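Local coordinates for Lin1944 protein (Listeria innocua, PDB 3D7L), which is of unknown function but belongs to the short-chain dehydrogenase/reductase family and is therefore probably an oxidoreductase, at residues D[125-128]-D[129-132]; D[144-147]-D[148-152]; D[162-165]-D[166-170]. All coordinates share one frame; numbering follows the deposited sequence.

Contact 1. Residues D[125-128]-D[129-132]; sequences GASA and AMAN
Gly125 to Ala128 hand their carbonyls, one after another, to the NH groups of Ala129 to Asn132, four residues on. The series opens with Ala129 N, 2.8 Å from Gly125 O. Its longest member is Ala131 N to Ser127 O at 3.2 Å, and Met130 N to Ala126 O and Asn132 N to Ala128 O complete the set. With N-H...O angles of 167° to 174° these are nearly straight bonds, as expected of the first turns of helix 126-142. Small residues dominate, so much of the lateral contact is methyl against carbonyl, as where Ala129 CB approaches Ala126 O to 3.4 Å. Two longer side chains carry the rest. Asn132 places its amide face-on over the Ala128 carbonyl, with CG 3.2 Å from Ala128 O. OD1 cannot donate, and ND2, 3.4 Å from Ala128 O, points its hydrogens badly for a bond. The amide is instead gripped from outside, OD1 by Lys89 NZ and ND2, weakly, by Gly115 O. Selenomethionine Met130 folds back along the helix because its chain bends at chi3 (64°), bringing CE to 3.8 Å from Ser127 O and 4.1 Å from Ser127 OG. Ser127 OG and Thr85 OG1 share a hydrogen bond, and Met130 also packs on Thr85 and Ile86, tying this helix to helix 79-100. Ala126 rests on Phe138, and Met130 on Ile94, of the second subunit. By sequence, Ala128 and Asn132 probably occupy the places of the tyrosine and lysine of the classical YxxxK motif, whose four-residue spacing puts both on one helix face. The contact forms the start of the connecting helix of a right-handed beta-alpha-beta unit in a Rossmann fold, here with one flank in the dimer interface.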
loop_
_atom_site.group_PDB
_atom_site.type_symbol
_atom_site.label_atom_id
_atom_site.label_comp_id
_atom_site.label_asym_id
_atom_site.label_seq_id
_atom_site.Cartn_x
_atom_site.Cartn_y
_atom_site.Cartn_z
ATOM N N GLY D 125 -1.701 3.636 14.039
ATOM C CA GLY D 125 -1.101 3.933 12.751
ATOM C C GLY D 125 -1.279 2.934 11.613
ATOM O O GLY D 125 -0.764 3.184 10.539
ATOM N N ALA D 126 -1.995 1.830 11.821
ATOM C CA ALA D 126 -2.020 0.717 10.848
ATOM C C ALA D 126 -2.550 1.123 9.479
ATOM O O ALA D 126 -2.023 0.690 8.439
ATOM C CB ALA D 126 -2.822 -0.478 11.373
ATOM N N SER D 127 -3.596 1.945 9.485
ATOM C CA SER D 127 -4.225 2.368 8.258
ATOM C C SER D 127 -3.349 3.391 7.517
ATOM O O SER D 127 -3.212 3.338 6.296
ATOM C CB SER D 127 -5.610 2.914 8.578
ATOM O OG SER D 127 -6.298 3.265 7.399
ATOM N N ALA D 128 -2.729 4.314 8.246
ATOM C CA ALA D 128 -1.795 5.248 7.594
ATOM C C ALA D 128 -0.526 4.500 7.080
ATOM O O ALA D 128 -0.021 4.762 5.978
ATOM C CB ALA D 128 -1.442 6.392 8.544
ATOM N N ALA D 129 -0.046 3.543 7.870
ATOM C CA ALA D 129 1.049 2.661 7.455
ATOM C C ALA D 129 0.764 1.993 6.087
ATOM O O ALA D 129 1.570 2.088 5.159
ATOM C CB ALA D 129 1.297 1.579 8.532
HETATM N N MSE D 130 -0.392 1.330 5.983
HETATM C CA MSE D 130 -0.910 0.799 4.702
HETATM C C MSE D 130 -0.818 1.783 3.535
HETATM O O MSE D 130 -0.241 1.467 2.489
HETATM C CB MSE D 130 -2.376 0.362 4.887
HETATM C CG MSE D 130 -3.039 -0.300 3.660
HETATM SE SE MSE D 130 -5.019 -0.277 3.779
HETATM C CE MSE D 130 -5.340 1.623 3.724
ATOM N N ALA D 131 -1.416 2.965 3.719
ATOM C CA ALA D 131 -1.426 4.009 2.700
ATOM C C ALA D 131 0.001 4.360 2.313
ATOM O O ALA D 131 0.320 4.437 1.130
ATOM C CB ALA D 131 -2.144 5.262 3.204
ATOM N N ASN D 132 0.859 4.590 3.308
ATOM C CA ASN D 132 2.262 4.961 3.033
ATOM C C ASN D 132 3.048 3.892 2.269
ATOM O O ASN D 132 3.797 4.204 1.331
ATOM C CB ASN D 132 3.007 5.348 4.316
ATOM C CG ASN D 132 2.424 6.567 4.977
ATOM O OD1 ASN D 132 1.626 7.301 4.368
ATOM N ND2 ASN D 132 2.756 6.765 6.249
#

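Contact 2. Residues D[144-147]-D[148-152]; sequences IEMP and RGIRI
Met146, a selenomethionine, crosses Ile150 and Ile152 at about a right angle to each, touching them with successive atoms. Its selenium meets the Ile150 branch methyl, SE to CG2 being 3.7 Å, and its terminal methyl reaches Ile152, CE to CD1 being 4.1 Å. The bend that makes this possible is at chi2 (-73°), which turns SE across Ile150 instead of letting the chain run straight on. At its root the side chain fits closely, with Met146 CB 3.1 Å from Ile150 O. The apolar patch continues onto Phe110 and Val97, and Leu74 of the second subunit also packs on Met146. The longer branch of Ile150 turns toward Pro147 and Arg148: its CD1 sits 3.3 Å from Pro147 O and lies over one face of the Arg148 guanidinium, toward its rim. Arg148 NH2 forms a salt bridge with Asp106 and a hydrogen bond to Leu104 O, which help hold that flat group in place. What brings these side chains together is the backbone reversal, closed by Ile150 N donating to Pro147 O at 3.2 Å from above the carbonyl plane. Arg148 and Gly149 have positive phi (56° and 77°) and small positive psi, the geometry of a type I' beta turn from Pro147 to Ile150. It lies in the loop that joins helix 126-142 to strand 151-157, closing the beta-alpha-beta crossover of the Rossmann fold.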
loop_
_atom_site.group_PDB
_atom_site.type_symbol
_atom_site.label_atom_id
_atom_site.label_comp_id
_atom_site.label_asym_id
_atom_site.label_seq_id
_atom_site.Cartn_x
_atom_site.Cartn_y
_atom_site.Cartn_z
ATOM N N ILE D 144 9.371 3.182 -13.670
ATOM C CA ILE D 144 9.906 2.477 -14.835
ATOM C C ILE D 144 9.002 2.517 -16.084
ATOM O O ILE D 144 9.434 2.141 -17.178
ATOM C CB ILE D 144 10.255 1.009 -14.487
ATOM C CG1 ILE D 144 8.970 0.219 -14.176
ATOM C CG2 ILE D 144 11.273 0.963 -13.323
ATOM C CD1 ILE D 144 9.180 -1.266 -14.028
ATOM N N GLU D 145 7.757 2.970 -15.921
ATOM C CA GLU D 145 6.813 3.058 -17.035
ATOM C C GLU D 145 6.470 4.489 -17.464
ATOM O O GLU D 145 5.621 4.688 -18.324
ATOM C CB GLU D 145 5.514 2.308 -16.708
ATOM C CG GLU D 145 5.660 0.784 -16.727
ATOM C CD GLU D 145 4.311 0.095 -16.631
ATOM O OE1 GLU D 145 3.975 -0.414 -15.521
ATOM O OE2 GLU D 145 3.589 0.099 -17.658
HETATM N N MSE D 146 7.118 5.485 -16.871
HETATM C CA MSE D 146 6.756 6.875 -17.177
HETATM C C MSE D 146 7.127 7.237 -18.599
HETATM O O MSE D 146 8.207 6.879 -19.055
HETATM C CB MSE D 146 7.359 7.846 -16.161
HETATM C CG MSE D 146 6.657 7.755 -14.797
HETATM SE SE MSE D 146 4.846 8.582 -14.830
HETATM C CE MSE D 146 4.153 7.957 -13.141
ATOM N N PRO D 147 6.208 7.895 -19.324
ATOM C CA PRO D 147 6.529 8.345 -20.684
ATOM C C PRO D 147 7.244 9.686 -20.668
ATOM O O PRO D 147 7.202 10.377 -19.644
ATOM C CB PRO D 147 5.156 8.503 -21.339
ATOM C CG PRO D 147 4.207 8.813 -20.192
ATOM C CD PRO D 147 4.824 8.250 -18.925
ATOM N N ARG D 148 7.917 10.021 -21.782
ATOM C CA ARG D 148 8.461 11.373 -22.014
ATOM C C ARG D 148 9.430 11.925 -20.923
ATOM O O ARG D 148 9.540 13.139 -20.707
ATOM C CB ARG D 148 7.311 12.351 -22.297
ATOM C CG ARG D 148 6.368 11.895 -23.422
ATOM C CD ARG D 148 5.219 12.872 -23.641
ATOM N NE ARG D 148 4.179 12.869 -22.593
ATOM C CZ ARG D 148 4.061 13.810 -21.656
ATOM N NH1 ARG D 148 3.065 13.745 -20.778
ATOM N NH2 ARG D 148 4.937 14.834 -21.596
ATOM N N GLY D 149 10.143 11.014 -20.274
ATOM C CA GLY D 149 11.213 11.347 -19.307
ATOM C C GLY D 149 10.703 11.784 -17.942
ATOM O O GLY D 149 11.460 12.298 -17.116
ATOM N N ILE D 150 9.421 11.561 -17.705
ATOM C CA ILE D 150 8.776 11.963 -16.476
ATOM C C ILE D 150 9.305 11.168 -15.281
ATOM O O ILE D 150 9.549 9.964 -15.389
ATOM C CB ILE D 150 7.253 11.849 -16.602
ATOM C CG1 ILE D 150 6.705 13.003 -17.475
ATOM C CG2 ILE D 150 6.600 11.869 -15.236
ATOM C CD1 ILE D 150 5.393 12.694 -18.212
ATOM N N ARG D 151 9.517 11.855 -14.156
ATOM C CA ARG D 151 10.040 11.212 -12.934
ATOM C C ARG D 151 8.988 11.159 -11.842
ATOM O O ARG D 151 8.023 11.944 -11.850
ATOM C CB ARG D 151 11.302 11.927 -12.433
ATOM C CG ARG D 151 12.391 12.118 -13.526
ATOM C CD ARG D 151 13.595 12.946 -13.008
ATOM N NE ARG D 151 13.197 14.324 -12.783
ATOM C CZ ARG D 151 12.956 14.889 -11.596
ATOM N NH1 ARG D 151 13.122 14.229 -10.461
ATOM N NH2 ARG D 151 12.585 16.153 -11.552
ATOM N N ILE D 152 9.152 10.219 -10.911
ATOM C CA ILE D 152 8.236 10.128 -9.766
ATOM C C ILE D 152 8.972 9.645 -8.515
ATOM O O ILE D 152 9.612 8.582 -8.523
ATOM C CB ILE D 152 6.969 9.239 -10.079
ATOM C CG1 ILE D 152 6.099 9.064 -8.821
ATOM C CG2 ILE D 152 7.391 7.831 -10.628
ATOM C CD1 ILE D 152 4.668 8.610 -9.128
#

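Contact 3. Residues D[162-165]-D[166-170]; sequences ESWD and KLEPF
Ser163 and Trp164 meet Lys166, Leu167 and Glu168 in the short surface helix 164-167, which follows strand 151-157 and runs on into a 3-10 segment at 168-170. In short-chain dehydrogenases the excursion after this strand generally lies near the cofactor and substrate sites, so a similar placement is likely here, although no ligand establishes it. The backbone evidence for a single helical turn is clear. Leu167 N donates to Ser163 O at 2.8 Å, in the carbonyl plane, while Lys166 N adds a weak bond to the same oxygen at 3.1 Å, so two donors share one acceptor. Glu168 N then bonds to Trp164 O at 2.9 Å. Beyond Glu168 the hydrogen-bond pattern changes to i to i-3, Phe170 N to Leu167 O, as in the 3-10 segment 168-170. On one flank, Leu167 lays its CD1 methyl 3.6 Å from Ser163 CB. Close by, Lys166 holds its CG near the acceptor, 3.4 Å from Ser163 O.

The principal side-chain contact is Trp164 with Glu168. With CG anti to the backbone N (chi1 -170°), the indole extends along the helix, and the aliphatic part of Glu168 lies over one face of it. Val159 and Pro176 also touch the indole. The interaction is a CH-pi contact: Glu168 CG lies 3.4 Å from the centroid of the six-membered ring of Trp164, 29° off the ring normal. It is displaced toward the rim; its closest approach, Glu168 CG to Trp164 CZ2 at 3.0 Å, is implausibly short and the exact value doubtful. The carboxylate plane stands 41° from the ring plane, and Glu168 OE2 is 3.9 Å from Trp164 NE1.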
loop_
_atom_site.group_PDB
_atom_site.type_symbol
_atom_site.label_atom_id
_atom_site.label_comp_id
_atom_site.label_asym_id
_atom_site.label_seq_id
_atom_site.Cartn_x
_atom_site.Cartn_y
_atom_site.Cartn_z
ATOM N N GLU D 162 6.447 21.382 14.102
ATOM C CA GLU D 162 5.312 22.302 14.157
ATOM C C GLU D 162 3.965 21.622 14.429
ATOM O O GLU D 162 2.959 22.303 14.610
ATOM C CB GLU D 162 5.244 23.227 12.933
ATOM C CG GLU D 162 5.945 22.752 11.663
ATOM C CD GLU D 162 7.464 22.847 11.715
ATOM O OE1 GLU D 162 8.043 23.958 11.750
ATOM O OE2 GLU D 162 8.086 21.780 11.699
ATOM N N SER D 163 3.960 20.292 14.459
ATOM C CA SER D 163 2.791 19.506 14.869
ATOM C C SER D 163 2.990 18.765 16.200
ATOM O O SER D 163 2.062 18.136 16.686
ATOM C CB SER D 163 2.436 18.489 13.781
ATOM O OG SER D 163 2.091 19.125 12.565
ATOM N N TRP D 164 4.190 18.859 16.775
ATOM C CA TRP D 164 4.596 18.124 17.980
ATOM C C TRP D 164 3.748 18.419 19.217
ATOM O O TRP D 164 3.494 17.535 20.043
ATOM C CB TRP D 164 6.054 18.456 18.303
ATOM C CG TRP D 164 6.684 17.610 19.377
ATOM C CD1 TRP D 164 7.224 18.049 20.548
ATOM C CD2 TRP D 164 6.859 16.190 19.359
ATOM N NE1 TRP D 164 7.729 16.993 21.268
ATOM C CE2 TRP D 164 7.537 15.840 20.546
ATOM C CE3 TRP D 164 6.533 15.177 18.440
ATOM C CZ2 TRP D 164 7.881 14.516 20.849
ATOM C CZ3 TRP D 164 6.874 13.852 18.750
ATOM C CH2 TRP D 164 7.532 13.542 19.944
ATOM N N ASP D 165 3.361 19.685 19.346
ATOM C CA ASP D 165 2.360 20.152 20.306
ATOM C C ASP D 165 1.143 19.226 20.367
ATOM O O ASP D 165 0.766 18.759 21.437
ATOM C CB ASP D 165 1.945 21.574 19.909
ATOM C CG ASP D 165 2.322 21.905 18.450
ATOM O OD1 ASP D 165 1.415 21.848 17.577
ATOM O OD2 ASP D 165 3.534 22.189 18.178
ATOM N N LYS D 166 0.546 18.927 19.217
ATOM C CA LYS D 166 -0.613 18.032 19.198
ATOM C C LYS D 166 -0.271 16.551 19.063
ATOM O O LYS D 166 -0.958 15.711 19.627
ATOM C CB LYS D 166 -1.707 18.466 18.199
ATOM C CG LYS D 166 -1.306 18.572 16.717
ATOM C CD LYS D 166 -2.496 18.224 15.766
ATOM C CE LYS D 166 -2.858 16.696 15.822
ATOM N NZ LYS D 166 -4.219 16.263 15.294
ATOM N N LEU D 167 0.800 16.229 18.344
ATOM C CA LEU D 167 1.072 14.837 18.022
ATOM C C LEU D 167 1.945 14.100 19.043
ATOM O O LEU D 167 2.050 12.893 18.975
ATOM C CB LEU D 167 1.660 14.707 16.614
ATOM C CG LEU D 167 0.761 15.073 15.426
ATOM C CD1 LEU D 167 1.559 15.023 14.156
ATOM C CD2 LEU D 167 -0.434 14.120 15.325
ATOM N N GLU D 168 2.559 14.809 19.988
ATOM C CA GLU D 168 3.434 14.119 20.963
ATOM C C GLU D 168 2.854 12.900 21.733
ATOM O O GLU D 168 3.541 11.894 21.874
ATOM C CB GLU D 168 4.125 15.065 21.943
ATOM C CG GLU D 168 5.353 14.374 22.494
ATOM C CD GLU D 168 5.493 14.481 23.969
ATOM O OE1 GLU D 168 5.040 13.526 24.661
ATOM O OE2 GLU D 168 6.049 15.511 24.432
ATOM N N PRO D 169 1.613 12.991 22.245
ATOM C CA PRO D 169 1.026 11.833 22.958
ATOM C C PRO D 169 0.997 10.532 22.139
ATOM O O PRO D 169 0.956 9.440 22.713
ATOM C CB PRO D 169 -0.406 12.294 23.246
ATOM C CG PRO D 169 -0.287 13.780 23.366
ATOM C CD PRO D 169 0.688 14.148 22.260
ATOM N N PHE D 170 1.023 10.664 20.816
ATOM C CA PHE D 170 0.947 9.514 19.903
ATOM C C PHE D 170 2.303 9.037 19.415
ATOM O O PHE D 170 2.389 7.958 18.818
ATOM C CB PHE D 170 0.028 9.842 18.697
ATOM C CG PHE D 170 -1.353 10.218 19.108
ATOM C CD1 PHE D 170 -2.255 9.240 19.506
ATOM C CD2 PHE D 170 -1.721 11.569 19.194
ATOM C CE1 PHE D 170 -3.538 9.588 19.932
ATOM C CE2 PHE D 170 -2.997 11.936 19.627
ATOM C CZ PHE D 170 -3.907 10.939 20.003
#

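Overall arrangement
Along the chain the contacts come in series: contact 1 at the start of helix 126-142, contact 2 in the turn between that helix and strand 151-157, and contact 3 on helix 164-167 beyond the strand. The centres of contacts 1 and 2 lie about 26 Å apart. Between the centres of contacts 1 and 3 the distance is about 18 Å, and between those of contacts 2 and 3 about 37 Å; none touches another. Contact 2 leads into the start of strand 151-157 and contact 3 follows its far end, so they lie on opposite sides of the chain's centre. Contacts 1 and 2 both reach the second subunit, whereas contact 3 meets no other chain of the dimer.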